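Local coordinates for lipid-transfer protein (Thermomonospora curvata, PDB 6OK1) that is a lipid-transfer protein of the thiolase superfamily, built from an N-terminal and a C-terminal thiolase-like domain, whose precise function is not established, at residues Phe18-Gly23 / Lys186-Gln191; Ala39-Glu44 / Arg233-Pro238; Ala102-Cys107 / Val225-Glu230; Gln216-Gly221 / Gly341-His346. All coordinates share one frame; numbering follows the deposited sequence.

In the fold
Along the chain, contact 1 closes before contact 4 opens, both segments of contact 3 fall between those of contact 2, and the segments of contact 4 alternate with those of contacts 2 and 3. Contacts 1 and 4 form one patch, centres about 8 Å apart, where Ser19 O meets Asp219 N and Lys20 NZ meets Glu217 O; contact 4 joins the N-terminal thiolase-type part to the C-terminal thiolase-like part. Contacts 2 and 3 form a second patch, centres about 11 Å apart, where Leu43 and Ala41 pack on Val104 and Val225. Strand 219-228 connects the patches, entering contact 4 at its start and contact 3 at its end, and ties both to one mixed sheet.

Contact 1: Phe18-Gly23 / Lys186-Gln191; sequences FSKNSG and KAWFYQ
Two surface loops of the thiolase fold meet here, the one leading from strand 8-15 to helix 26-40 and the one after helix 167-182, and a lysine-tryptophan cation-pi contact joins them. The chain of Lys20 crosses one face of the Trp188 indole, meeting it with CG, CE and NZ. CG rests over the six-membered ring, 3.5 Å from Trp188 CZ2, while CE stands over the five-membered ring, 3.5 Å from its centroid and 8° off the normal, a CH-pi contact. NZ continues over the same face at 4.3 Å from that centroid, 11° off the normal. The bend at chi2 folds the lysine over the ring so that both CG and CE reach it. The ammonium is also anchored beyond the indole, since NZ gives a hydrogen bond to Glu217 O and a weak one to Gln216 OE1. For its part, Trp188 holds CG anti to the backbone N (chi1 -173°), which sets the indole against Ser19 and Lys20; Phe18 O comes to its edge, 4.1 Å from CE3. The backbones themselves are joined through solvent. Water 1 accepts from Phe18 N and donates to Lys186 O, water 2 donates to Phe18 O and again to Lys186 O at 2.8 Å, so that one carbonyl receives both. Ser19 OG accepts from Asn21 N at 3.1 Å, and Trp188 is the second residue of a beta turn, Ala187 to Tyr190: a lysine-tryptophan cation-pi contact between an ST turn and a type I beta turn on the surface of a thiolase-type domain.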
loop_
_atom_site.group_PDB
_atom_site.type_symbol
_atom_site.label_atom_id
_atom_site.label_comp_id
_atom_site.label_asym_id
_atom_site.label_seq_id
_atom_site.Cartn_x
_atom_site.Cartn_y
_atom_site.Cartn_z
ATOM N N PHE A 18 17.345 -17.716 -4.495
ATOM C CA PHE A 18 16.221 -17.652 -5.409
ATOM C C PHE A 18 15.980 -19.049 -5.963
ATOM O O PHE A 18 16.904 -19.667 -6.505
ATOM C CB PHE A 18 16.509 -16.661 -6.545
ATOM C CG PHE A 18 16.920 -15.297 -6.065
ATOM C CD1 PHE A 18 16.347 -14.765 -4.924
ATOM C CD2 PHE A 18 17.873 -14.545 -6.745
ATOM C CE1 PHE A 18 16.707 -13.494 -4.472
ATOM C CE2 PHE A 18 18.215 -13.260 -6.312
ATOM C CZ PHE A 18 17.631 -12.746 -5.166
ATOM N N SER A 19 14.758 -19.551 -5.830
ATOM C CA SER A 19 14.514 -20.944 -6.200
ATOM C C SER A 19 13.120 -21.084 -6.790
ATOM O O SER A 19 12.436 -20.094 -7.081
ATOM C CB SER A 19 14.689 -21.856 -4.978
ATOM O OG SER A 19 13.562 -21.761 -4.130
ATOM N N LYS A 20 12.712 -22.333 -7.007
ATOM C CA LYS A 20 11.353 -22.664 -7.391
ATOM C C LYS A 20 10.592 -23.337 -6.257
ATOM O O LYS A 20 9.449 -23.761 -6.458
ATOM C CB LYS A 20 11.355 -23.580 -8.622
ATOM C CG LYS A 20 12.213 -23.055 -9.759
ATOM C CD LYS A 20 11.695 -21.714 -10.268
ATOM C CE LYS A 20 12.546 -21.212 -11.442
ATOM N NZ LYS A 20 12.194 -19.832 -11.877
ATOM N N ASN A 21 11.203 -23.449 -5.089
ATOM C CA ASN A 21 10.527 -23.950 -3.902
ATOM C C ASN A 21 11.348 -23.632 -2.668
ATOM O O ASN A 21 12.326 -24.321 -2.351
ATOM C CB ASN A 21 10.282 -25.459 -3.995
ATOM C CG ASN A 21 9.723 -26.037 -2.678
ATOM O OD1 ASN A 21 8.967 -25.375 -1.976
ATOM N ND2 ASN A 21 10.120 -27.259 -2.346
ATOM N N SER A 22 10.963 -22.562 -1.968
ATOM C CA SER A 22 11.710 -22.154 -0.793
ATOM C C SER A 22 11.485 -23.112 0.361
ATOM O O SER A 22 12.315 -23.176 1.282
ATOM C CB SER A 22 11.300 -20.759 -0.354
ATOM O OG SER A 22 10.038 -20.804 0.301
ATOM N N GLY A 23 10.356 -23.814 0.352
ATOM C CA GLY A 23 10.046 -24.677 1.473
ATOM C C GLY A 23 9.737 -23.966 2.769
ATOM O O GLY A 23 9.660 -24.619 3.815
ATOM N N LYS A 186 24.244 -17.297 -8.748
ATOM C CA LYS A 186 22.967 -17.086 -8.066
ATOM C C LYS A 186 21.777 -17.179 -9.007
ATOM O O LYS A 186 20.636 -17.252 -8.538
ATOM C CB LYS A 186 22.957 -15.717 -7.392
ATOM C CG LYS A 186 24.059 -15.496 -6.374
ATOM C CD LYS A 186 23.897 -16.414 -5.185
ATOM C CE LYS A 186 24.986 -16.150 -4.134
ATOM N NZ LYS A 186 24.895 -17.091 -2.978
ATOM N N ALA A 187 22.025 -17.174 -10.308
ATOM C CA ALA A 187 20.973 -17.141 -11.312
ATOM C C ALA A 187 20.376 -18.520 -11.540
ATOM O O ALA A 187 21.068 -19.546 -11.483
ATOM C CB ALA A 187 21.530 -16.594 -12.631
ATOM N N TRP A 188 19.069 -18.548 -11.820
ATOM C CA TRP A 188 18.435 -19.833 -12.059
ATOM C C TRP A 188 19.027 -20.504 -13.276
ATOM O O TRP A 188 19.119 -21.735 -13.323
ATOM C CB TRP A 188 16.924 -19.693 -12.247
ATOM C CG TRP A 188 16.283 -21.041 -12.327
ATOM C CD1 TRP A 188 15.743 -21.629 -13.427
ATOM C CD2 TRP A 188 16.160 -21.990 -11.256
ATOM N NE1 TRP A 188 15.282 -22.885 -13.112
ATOM C CE2 TRP A 188 15.526 -23.128 -11.784
ATOM C CE3 TRP A 188 16.528 -21.985 -9.900
ATOM C CZ2 TRP A 188 15.242 -24.253 -11.010
ATOM C CZ3 TRP A 188 16.243 -23.112 -9.126
ATOM C CH2 TRP A 188 15.616 -24.238 -9.695
ATOM N N PHE A 189 19.444 -19.719 -14.268
ATOM C CA PHE A 189 19.991 -20.272 -15.497
ATOM C C PHE A 189 21.513 -20.179 -15.543
ATOM O O PHE A 189 22.111 -20.069 -16.621
ATOM C CB PHE A 189 19.338 -19.603 -16.698
ATOM C CG PHE A 189 17.875 -19.948 -16.831
ATOM C CD1 PHE A 189 17.472 -21.222 -17.248
ATOM C CD2 PHE A 189 16.904 -19.016 -16.509
ATOM C CE1 PHE A 189 16.131 -21.554 -17.354
ATOM C CE2 PHE A 189 15.549 -19.349 -16.613
ATOM C CZ PHE A 189 15.166 -20.603 -17.043
ATOM N N TYR A 190 22.144 -20.244 -14.381
ATOM C CA TYR A 190 23.583 -20.452 -14.296
ATOM C C TYR A 190 24.007 -21.600 -15.211
ATOM O O TYR A 190 23.396 -22.670 -15.203
ATOM C CB TYR A 190 23.951 -20.756 -12.841
ATOM C CG TYR A 190 25.439 -20.918 -12.561
ATOM C CD1 TYR A 190 26.365 -19.985 -13.018
ATOM C CD2 TYR A 190 25.903 -21.986 -11.818
ATOM C CE1 TYR A 190 27.726 -20.117 -12.724
ATOM C CE2 TYR A 190 27.249 -22.121 -11.521
ATOM C CZ TYR A 190 28.152 -21.193 -11.990
ATOM O OH TYR A 190 29.480 -21.354 -11.695
ATOM N N GLN A 191 25.038 -21.356 -16.013
ATOM C CA GLN A 191 25.616 -22.356 -16.911
ATOM C C GLN A 191 24.647 -22.816 -18.001
ATOM O O GLN A 191 24.847 -23.869 -18.606
ATOM C CB GLN A 191 26.137 -23.558 -16.108
ATOM C CG GLN A 191 27.181 -23.147 -15.050
ATOM C CD GLN A 191 27.731 -24.307 -14.265
ATOM O OE1 GLN A 191 27.007 -25.227 -13.904
ATOM N NE2 GLN A 191 29.025 -24.267 -13.989
HETATM O O HOH W 1 20.018 -17.470 -5.788
HETATM O O HOH W 2 18.599 -19.115 -8.676
#

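Contact 2: Ala39-Glu44 / Arg233-Pro238; sequences ADAGLE and RDLPHP
Gly42 and Leu235 bring the two backbones to a CA-CA distance of 5.9 Å, where the end of helix 26-40 passes the loop that precedes strand 240-248. Leu235 fits against the turn from Ala41 to Leu43. Its CD2 lies 3.3 Å from Ala41 O and 3.9 Å from Leu43 CD2, the two leucine side chains crossing at about a right angle, and its CD1 faces Ala41 CB at 4.4 Å. Pro236 follows with CD at 3.3 Å from the same Ala41 O. The helix closes in a Schellman motif: Gly42 takes positive phi, with its N bonded to Ala39 O, and Pro236 CG lies 3.8 Å from its CA. The polar part of the contact lies two residues back, in the last turn of the helix. With CG anti to its backbone N (chi1 -169°), Asp40 swings its carboxylate to the imidazole of His237, and NE2 donates to OD1 at 2.9 Å. This bond is bent, 137° at the hydrogen; it reaches OD1 from above the carboxylate plane, and OD1 is tilted out of the imidazole plane, the two planes standing 37° apart. The other oxygen, OD2, is held by a salt bridge to Arg359 and a hydrogen bond from Ile13 N, which fix the rotation of the group and probably favour its charged form. On the sheet side, Ala41 and Leu235 pack on Ala11 of strand 8-15, and Leu235 also on Val227.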
loop_
_atom_site.group_PDB
_atom_site.type_symbol
_atom_site.label_atom_id
_atom_site.label_comp_id
_atom_site.label_asym_id
_atom_site.label_seq_id
_atom_site.Cartn_x
_atom_site.Cartn_y
_atom_site.Cartn_z
ATOM N N ALA A 39 23.112 -7.020 8.274
ATOM C CA ALA A 39 24.470 -7.479 8.562
ATOM C C ALA A 39 25.440 -7.015 7.485
ATOM O O ALA A 39 26.587 -6.657 7.779
ATOM C CB ALA A 39 24.488 -8.998 8.683
ATOM N N ASP A 40 24.997 -7.011 6.232
ATOM C CA ASP A 40 25.855 -6.574 5.138
ATOM C C ASP A 40 26.243 -5.113 5.291
ATOM O O ASP A 40 27.338 -4.718 4.877
ATOM C CB ASP A 40 25.145 -6.782 3.802
ATOM C CG ASP A 40 26.067 -6.592 2.616
ATOM O OD1 ASP A 40 27.069 -7.327 2.506
ATOM O OD2 ASP A 40 25.789 -5.712 1.781
ATOM N N ALA A 41 25.361 -4.297 5.864
ATOM C CA ALA A 41 25.653 -2.888 6.098
ATOM C C ALA A 41 26.464 -2.658 7.366
ATOM O O ALA A 41 26.692 -1.501 7.750
ATOM C CB ALA A 41 24.357 -2.084 6.167
ATOM N N GLY A 42 26.877 -3.727 8.030
ATOM C CA GLY A 42 27.605 -3.597 9.277
ATOM C C GLY A 42 26.798 -3.011 10.403
ATOM O O GLY A 42 27.365 -2.353 11.282
ATOM N N LEU A 43 25.483 -3.216 10.395
ATOM C CA LEU A 43 24.567 -2.680 11.391
ATOM C C LEU A 43 23.904 -3.821 12.173
ATOM O O LEU A 43 24.158 -5.012 11.938
ATOM C CB LEU A 43 23.509 -1.793 10.723
ATOM C CG LEU A 43 23.993 -0.518 10.016
ATOM C CD1 LEU A 43 22.845 0.166 9.225
ATOM C CD2 LEU A 43 24.570 0.445 11.024
ATOM N N GLU A 44 23.090 -3.428 13.149
ATOM C CA GLU A 44 22.299 -4.317 13.987
ATOM C C GLU A 44 20.815 -4.056 13.762
ATOM O O GLU A 44 20.440 -2.936 13.421
ATOM C CB GLU A 44 22.610 -4.109 15.473
ATOM C CG GLU A 44 24.046 -4.476 15.877
ATOM C CD GLU A 44 24.294 -5.976 15.901
ATOM O OE1 GLU A 44 23.367 -6.747 15.584
ATOM O OE2 GLU A 44 25.423 -6.386 16.237
ATOM N N ARG A 233 29.478 6.131 4.706
ATOM C CA ARG A 233 30.935 6.233 4.627
ATOM C C ARG A 233 31.638 5.557 5.797
ATOM O O ARG A 233 32.815 5.201 5.670
ATOM C CB ARG A 233 31.350 7.701 4.537
ATOM C CG ARG A 233 31.160 8.287 3.155
ATOM C CD ARG A 233 31.091 9.792 3.201
ATOM N NE ARG A 233 30.899 10.341 1.860
ATOM C CZ ARG A 233 30.487 11.578 1.621
ATOM N NH1 ARG A 233 30.234 12.396 2.628
ATOM N NH2 ARG A 233 30.337 11.995 0.368
ATOM N N ASP A 234 30.959 5.366 6.924
ATOM C CA ASP A 234 31.531 4.647 8.056
ATOM C C ASP A 234 31.160 3.173 8.087
ATOM O O ASP A 234 31.610 2.453 8.979
ATOM C CB ASP A 234 31.110 5.325 9.364
ATOM C CG ASP A 234 31.718 6.718 9.524
ATOM O OD1 ASP A 234 32.795 7.005 8.969
ATOM O OD2 ASP A 234 31.118 7.547 10.215
ATOM N N LEU A 235 30.385 2.696 7.132
ATOM C CA LEU A 235 29.999 1.299 7.062
ATOM C C LEU A 235 30.946 0.525 6.138
ATOM O O LEU A 235 31.824 1.107 5.498
ATOM C CB LEU A 235 28.530 1.218 6.607
ATOM C CG LEU A 235 27.610 1.930 7.604
ATOM C CD1 LEU A 235 26.120 1.823 7.189
ATOM C CD2 LEU A 235 27.773 1.397 9.036
ATOM N N PRO A 236 30.788 -0.806 6.037
ATOM C CA PRO A 236 31.849 -1.634 5.420
ATOM C C PRO A 236 32.071 -1.463 3.927
ATOM O O PRO A 236 33.217 -1.581 3.471
ATOM C CB PRO A 236 31.379 -3.068 5.723
ATOM C CG PRO A 236 30.578 -2.964 6.924
ATOM C CD PRO A 236 29.847 -1.636 6.806
ATOM N N HIS A 237 31.009 -1.254 3.128
ATOM C CA HIS A 237 31.137 -1.279 1.676
ATOM C C HIS A 237 31.295 0.123 1.104
ATOM O O HIS A 237 30.880 1.116 1.714
ATOM C CB HIS A 237 29.892 -1.932 1.046
ATOM C CG HIS A 237 29.736 -3.380 1.372
ATOM N ND1 HIS A 237 30.453 -4.369 0.729
ATOM C CD2 HIS A 237 28.937 -4.012 2.265
ATOM C CE1 HIS A 237 30.096 -5.550 1.211
ATOM N NE2 HIS A 237 29.182 -5.361 2.147
ATOM N N PRO A 238 31.850 0.238 -0.095
ATOM C CA PRO A 238 31.703 1.482 -0.847
ATOM C C PRO A 238 30.236 1.850 -0.921
ATOM O O PRO A 238 29.408 0.994 -1.281
ATOM C CB PRO A 238 32.263 1.131 -2.236
ATOM C CG PRO A 238 33.115 -0.094 -2.024
ATOM C CD PRO A 238 32.479 -0.830 -0.888
#

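Contact 3: Ala102-Cys107 / Val225-Glu230; sequences AEVVVC and VVVSTE
Val105 and Val226 form the tight core of this contact between strands 104-112 and 219-228, antiparallel neighbours in the mixed sheet. Val105 N donates to Val226 O at 3.0 Å and Val226 N to Val105 O at 2.8 Å, both nearly straight at 176° and 169°, as expected of a hydrogen-bonded antiparallel pair. Val225 CA adds a CA-H...O contact to Val105 O. On one face of the sheet, valine methyls mesh across the strands. Val104 holds CG1 anti to the backbone N (chi1 -178°), which puts CG1 4.1 Å from Val225 CG1 and CG2 beside Val227 CG1 at 4.0 Å; Val106 CG2 meets Val225 CG2. Leu43 and the helix 26-40 residues Ala37, Val34 and Ile38 cover this layer. On the other face Cys107 SG approaches Val226 CG2 at 4.3 Å, under Ala93 of helix 86-98. Toward Glu103 and Ser228 the strands part. Direct pairing gives way to water 3, which donates to Glu103 O at 2.7 Å and accepts from Ser228 N at 2.9 Å, near the exposed Glu103 side chain. There strand 219-228 passes into helix 229-232, and Ser228, the N-cap residue, accepts from Arg231 N with OG. The chemistry implies a seam held in its buried middle by two main-chain bonds and beta-branched apolar packing, and extended at its outer end by solvent that satisfies the last carbonyl and amide.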
loop_
_atom_site.group_PDB
_atom_site.type_symbol
_atom_site.label_atom_id
_atom_site.label_comp_id
_atom_site.label_asym_id
_atom_site.label_seq_id
_atom_site.Cartn_x
_atom_site.Cartn_y
_atom_site.Cartn_z
ATOM N N ALA A 102 13.876 9.235 9.300
ATOM C CA ALA A 102 14.478 7.957 9.641
ATOM C C ALA A 102 15.969 7.999 9.355
ATOM O O ALA A 102 16.427 8.729 8.475
ATOM C CB ALA A 102 13.861 6.796 8.849
ATOM N N GLU A 103 16.718 7.193 10.101
ATOM C CA GLU A 103 18.156 7.064 9.885
ATOM C C GLU A 103 18.544 5.790 9.145
ATOM O O GLU A 103 19.521 5.796 8.391
ATOM C CB GLU A 103 18.877 7.121 11.237
ATOM C CG GLU A 103 18.832 8.535 11.841
ATOM C CD GLU A 103 19.526 8.621 13.169
ATOM O OE1 GLU A 103 19.217 7.789 14.043
ATOM O OE2 GLU A 103 20.386 9.512 13.329
ATOM N N VAL A 104 17.799 4.702 9.316
ATOM C CA VAL A 104 18.172 3.402 8.754
ATOM C C VAL A 104 16.903 2.725 8.258
ATOM O O VAL A 104 16.074 2.296 9.068
ATOM C CB VAL A 104 18.879 2.505 9.776
ATOM C CG1 VAL A 104 19.281 1.207 9.144
ATOM C CG2 VAL A 104 20.118 3.216 10.354
ATOM N N VAL A 105 16.749 2.624 6.942
ATOM C CA VAL A 105 15.516 2.133 6.334
ATOM C C VAL A 105 15.844 0.867 5.567
ATOM O O VAL A 105 16.804 0.841 4.788
ATOM C CB VAL A 105 14.868 3.185 5.427
ATOM C CG1 VAL A 105 13.516 2.662 4.906
ATOM C CG2 VAL A 105 14.695 4.521 6.206
ATOM N N VAL A 106 15.055 -0.182 5.769
ATOM C CA VAL A 106 15.192 -1.403 4.979
ATOM C C VAL A 106 14.030 -1.518 4.001
ATOM O O VAL A 106 12.868 -1.452 4.399
ATOM C CB VAL A 106 15.285 -2.651 5.871
ATOM C CG1 VAL A 106 15.612 -3.858 5.038
ATOM C CG2 VAL A 106 16.372 -2.452 6.944
ATOM N N CYS A 107 14.353 -1.692 2.723
ATOM C CA CYS A 107 13.382 -1.926 1.667
ATOM C C CYS A 107 13.409 -3.411 1.332
ATOM O O CYS A 107 14.491 -3.973 1.172
ATOM C CB CYS A 107 13.725 -1.106 0.418
ATOM S SG CYS A 107 14.083 0.623 0.744
ATOM N N VAL A 225 19.422 -1.907 2.456
ATOM C CA VAL A 225 19.552 -0.991 3.592
ATOM C C VAL A 225 19.972 0.384 3.084
ATOM O O VAL A 225 21.003 0.522 2.418
ATOM C CB VAL A 225 20.577 -1.510 4.617
ATOM C CG1 VAL A 225 20.813 -0.475 5.704
ATOM C CG2 VAL A 225 20.069 -2.788 5.238
ATOM N N VAL A 226 19.196 1.406 3.437
ATOM C CA VAL A 226 19.446 2.778 3.002
ATOM C C VAL A 226 19.759 3.606 4.240
ATOM O O VAL A 226 19.039 3.528 5.241
ATOM C CB VAL A 226 18.227 3.339 2.240
ATOM C CG1 VAL A 226 18.422 4.828 1.840
ATOM C CG2 VAL A 226 17.958 2.498 0.977
ATOM N N VAL A 227 20.835 4.397 4.172
ATOM C CA VAL A 227 21.227 5.295 5.253
ATOM C C VAL A 227 21.666 6.618 4.640
ATOM O O VAL A 227 21.742 6.763 3.416
ATOM C CB VAL A 227 22.369 4.698 6.111
ATOM C CG1 VAL A 227 21.906 3.468 6.820
ATOM C CG2 VAL A 227 23.549 4.377 5.238
ATOM N N SER A 228 22.011 7.591 5.493
ATOM C CA SER A 228 22.594 8.800 4.937
ATOM C C SER A 228 23.939 8.474 4.295
ATOM O O SER A 228 24.636 7.530 4.680
ATOM C CB SER A 228 22.776 9.871 6.017
ATOM O OG SER A 228 23.819 9.494 6.895
ATOM N N THR A 229 24.318 9.279 3.306
ATOM C CA THR A 229 25.620 9.084 2.689
ATOM C C THR A 229 26.745 9.238 3.718
ATOM O O THR A 229 27.712 8.468 3.697
ATOM C CB THR A 229 25.776 10.050 1.508
ATOM O OG1 THR A 229 24.826 9.693 0.482
ATOM C CG2 THR A 229 27.162 9.974 0.919
ATOM N N GLU A 230 26.611 10.186 4.654
ATOM C CA GLU A 230 27.616 10.353 5.712
ATOM C C GLU A 230 27.743 9.080 6.541
ATOM O O GLU A 230 28.856 8.601 6.803
ATOM C CB GLU A 230 27.271 11.552 6.611
ATOM C CG GLU A 230 27.361 12.914 5.945
ATOM C CD GLU A 230 26.242 13.172 4.958
ATOM O OE1 GLU A 230 25.247 12.418 4.963
ATOM O OE2 GLU A 230 26.362 14.135 4.176
HETATM O O HOH W 3 21.502 7.590 8.353
#

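Contact 4: Gln216-Gly221 / Gly341-His346; sequences QESDGG and GEAYIH
Ser218 and Tyr344 hold the hydrogen bonds of this contact. Tyr344 N donates to Ser218 OG at 3.0 Å, with 161° at the hydrogen, and the serine reaches it with OG anti to its carbonyl carbon (chi1 -57°). Water 4 makes a second link alongside, accepting from Ser218 N and donating to Tyr344 O, both at 2.9 Å, so that the backbone of Tyr344 is tied to Ser218 at its N directly and at its O through the water. Packing completes the contact. Ile345 CD1 lies on Ser218 CB at 3.9 Å and comes within 4.4 Å of Gly220 CA. Tyr344 CB makes a close carbonyl contact, 3.3 Å from Gln216 O, and the tyrosine ring edge faces Glu217 CA. His346 CD2 lies over one face of that ring, 3.5 Å above its centre. The loop after helix 338-341 thus meets the chain at Ser218, just before strand 219-228, where Gly220 pairs with Phe111 of strand 104-112, and Asn349 of helix 348-359 binds Ala343 O just beyond.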
loop_
_atom_site.group_PDB
_atom_site.type_symbol
_atom_site.label_atom_id
_atom_site.label_comp_id
_atom_site.label_asym_id
_atom_site.label_seq_id
_atom_site.Cartn_x
_atom_site.Cartn_y
_atom_site.Cartn_z
ATOM N N GLN A 216 10.225 -16.706 -15.721
ATOM C CA GLN A 216 9.492 -17.640 -14.874
ATOM C C GLN A 216 9.306 -17.024 -13.491
ATOM O O GLN A 216 9.997 -16.076 -13.107
ATOM C CB GLN A 216 10.249 -18.963 -14.729
ATOM C CG GLN A 216 10.514 -19.756 -16.021
ATOM C CD GLN A 216 11.103 -21.145 -15.732
ATOM O OE1 GLN A 216 11.196 -21.562 -14.582
ATOM N NE2 GLN A 216 11.503 -21.855 -16.777
ATOM N N GLU A 217 8.372 -17.582 -12.735
ATOM C CA GLU A 217 8.181 -17.121 -11.373
ATOM C C GLU A 217 9.230 -17.720 -10.433
ATOM O O GLU A 217 9.860 -18.748 -10.715
ATOM C CB GLU A 217 6.785 -17.484 -10.894
ATOM C CG GLU A 217 5.693 -16.973 -11.841
ATOM C CD GLU A 217 4.312 -17.168 -11.316
ATOM O OE1 GLU A 217 3.928 -18.337 -11.097
ATOM O OE2 GLU A 217 3.617 -16.143 -11.124
ATOM N N SER A 218 9.392 -17.058 -9.280
ATOM C CA SER A 218 10.436 -17.373 -8.326
ATOM C C SER A 218 9.895 -17.375 -6.904
ATOM O O SER A 218 8.911 -16.699 -6.587
ATOM C CB SER A 218 11.578 -16.359 -8.382
ATOM O OG SER A 218 12.160 -16.257 -9.673
ATOM N N ASP A 219 10.581 -18.136 -6.048
ATOM C CA ASP A 219 10.479 -18.026 -4.605
ATOM C C ASP A 219 11.753 -17.353 -4.106
ATOM O O ASP A 219 12.859 -17.706 -4.537
ATOM C CB ASP A 219 10.379 -19.390 -3.921
ATOM C CG ASP A 219 9.061 -20.117 -4.149
ATOM O OD1 ASP A 219 8.151 -19.647 -4.870
ATOM O OD2 ASP A 219 8.942 -21.210 -3.541
ATOM N N GLY A 220 11.607 -16.398 -3.205
ATOM C CA GLY A 220 12.773 -15.770 -2.623
ATOM C C GLY A 220 12.471 -14.403 -2.039
ATOM O O GLY A 220 11.358 -13.880 -2.150
ATOM N N GLY A 221 13.495 -13.845 -1.408
ATOM C CA GLY A 221 13.398 -12.524 -0.781
ATOM C C GLY A 221 14.642 -11.697 -1.033
ATOM O O GLY A 221 15.747 -12.223 -1.174
ATOM N N GLY A 341 16.751 -14.024 -16.493
ATOM C CA GLY A 341 17.841 -14.975 -16.321
ATOM C C GLY A 341 18.236 -15.292 -14.889
ATOM O O GLY A 341 18.673 -16.408 -14.602
ATOM N N GLU A 342 18.132 -14.322 -13.977
ATOM C CA GLU A 342 18.505 -14.575 -12.578
ATOM C C GLU A 342 17.280 -15.037 -11.797
ATOM O O GLU A 342 17.222 -16.180 -11.334
ATOM C CB GLU A 342 19.132 -13.336 -11.931
ATOM C CG GLU A 342 19.472 -13.591 -10.458
ATOM C CD GLU A 342 20.132 -12.421 -9.772
ATOM O OE1 GLU A 342 19.402 -11.495 -9.407
ATOM O OE2 GLU A 342 21.360 -12.432 -9.573
ATOM N N ALA A 343 16.289 -14.161 -11.650
ATOM C CA ALA A 343 15.144 -14.434 -10.801
ATOM C C ALA A 343 14.168 -13.279 -10.929
ATOM O O ALA A 343 14.584 -12.132 -11.128
ATOM C CB ALA A 343 15.543 -14.586 -9.327
ATOM N N TYR A 344 12.885 -13.592 -10.778
ATOM C CA TYR A 344 11.809 -12.598 -10.838
ATOM C C TYR A 344 11.430 -12.212 -9.408
ATOM O O TYR A 344 10.468 -12.719 -8.836
ATOM C CB TYR A 344 10.619 -13.168 -11.597
ATOM C CG TYR A 344 9.475 -12.221 -11.907
ATOM C CD1 TYR A 344 9.680 -10.859 -12.127
ATOM C CD2 TYR A 344 8.188 -12.712 -12.000
ATOM C CE1 TYR A 344 8.598 -10.016 -12.438
ATOM C CE2 TYR A 344 7.115 -11.891 -12.312
ATOM C CZ TYR A 344 7.336 -10.542 -12.534
ATOM O OH TYR A 344 6.268 -9.742 -12.858
ATOM N N ILE A 345 12.208 -11.293 -8.820
ATOM C CA ILE A 345 11.852 -10.742 -7.519
ATOM C C ILE A 345 11.299 -9.330 -7.729
ATOM O O ILE A 345 11.606 -8.390 -6.979
ATOM C CB ILE A 345 13.047 -10.757 -6.553
ATOM C CG1 ILE A 345 13.834 -12.076 -6.692
ATOM C CG2 ILE A 345 12.541 -10.574 -5.136
ATOM C CD1 ILE A 345 13.030 -13.349 -6.338
ATOM N N HIS A 346 10.447 -9.199 -8.750
ATOM C CA HIS A 346 9.761 -7.955 -9.091
ATOM C C HIS A 346 10.716 -6.764 -9.026
ATOM O O HIS A 346 10.363 -5.692 -8.506
ATOM C CB HIS A 346 8.541 -7.757 -8.190
ATOM C CG HIS A 346 7.478 -8.794 -8.382
ATOM N ND1 HIS A 346 6.208 -8.663 -7.861
ATOM C CD2 HIS A 346 7.496 -9.982 -9.034
ATOM C CE1 HIS A 346 5.489 -9.725 -8.189
ATOM N NE2 HIS A 346 6.249 -10.541 -8.896
HETATM O O HOH W 4 8.175 -14.470 -9.224
#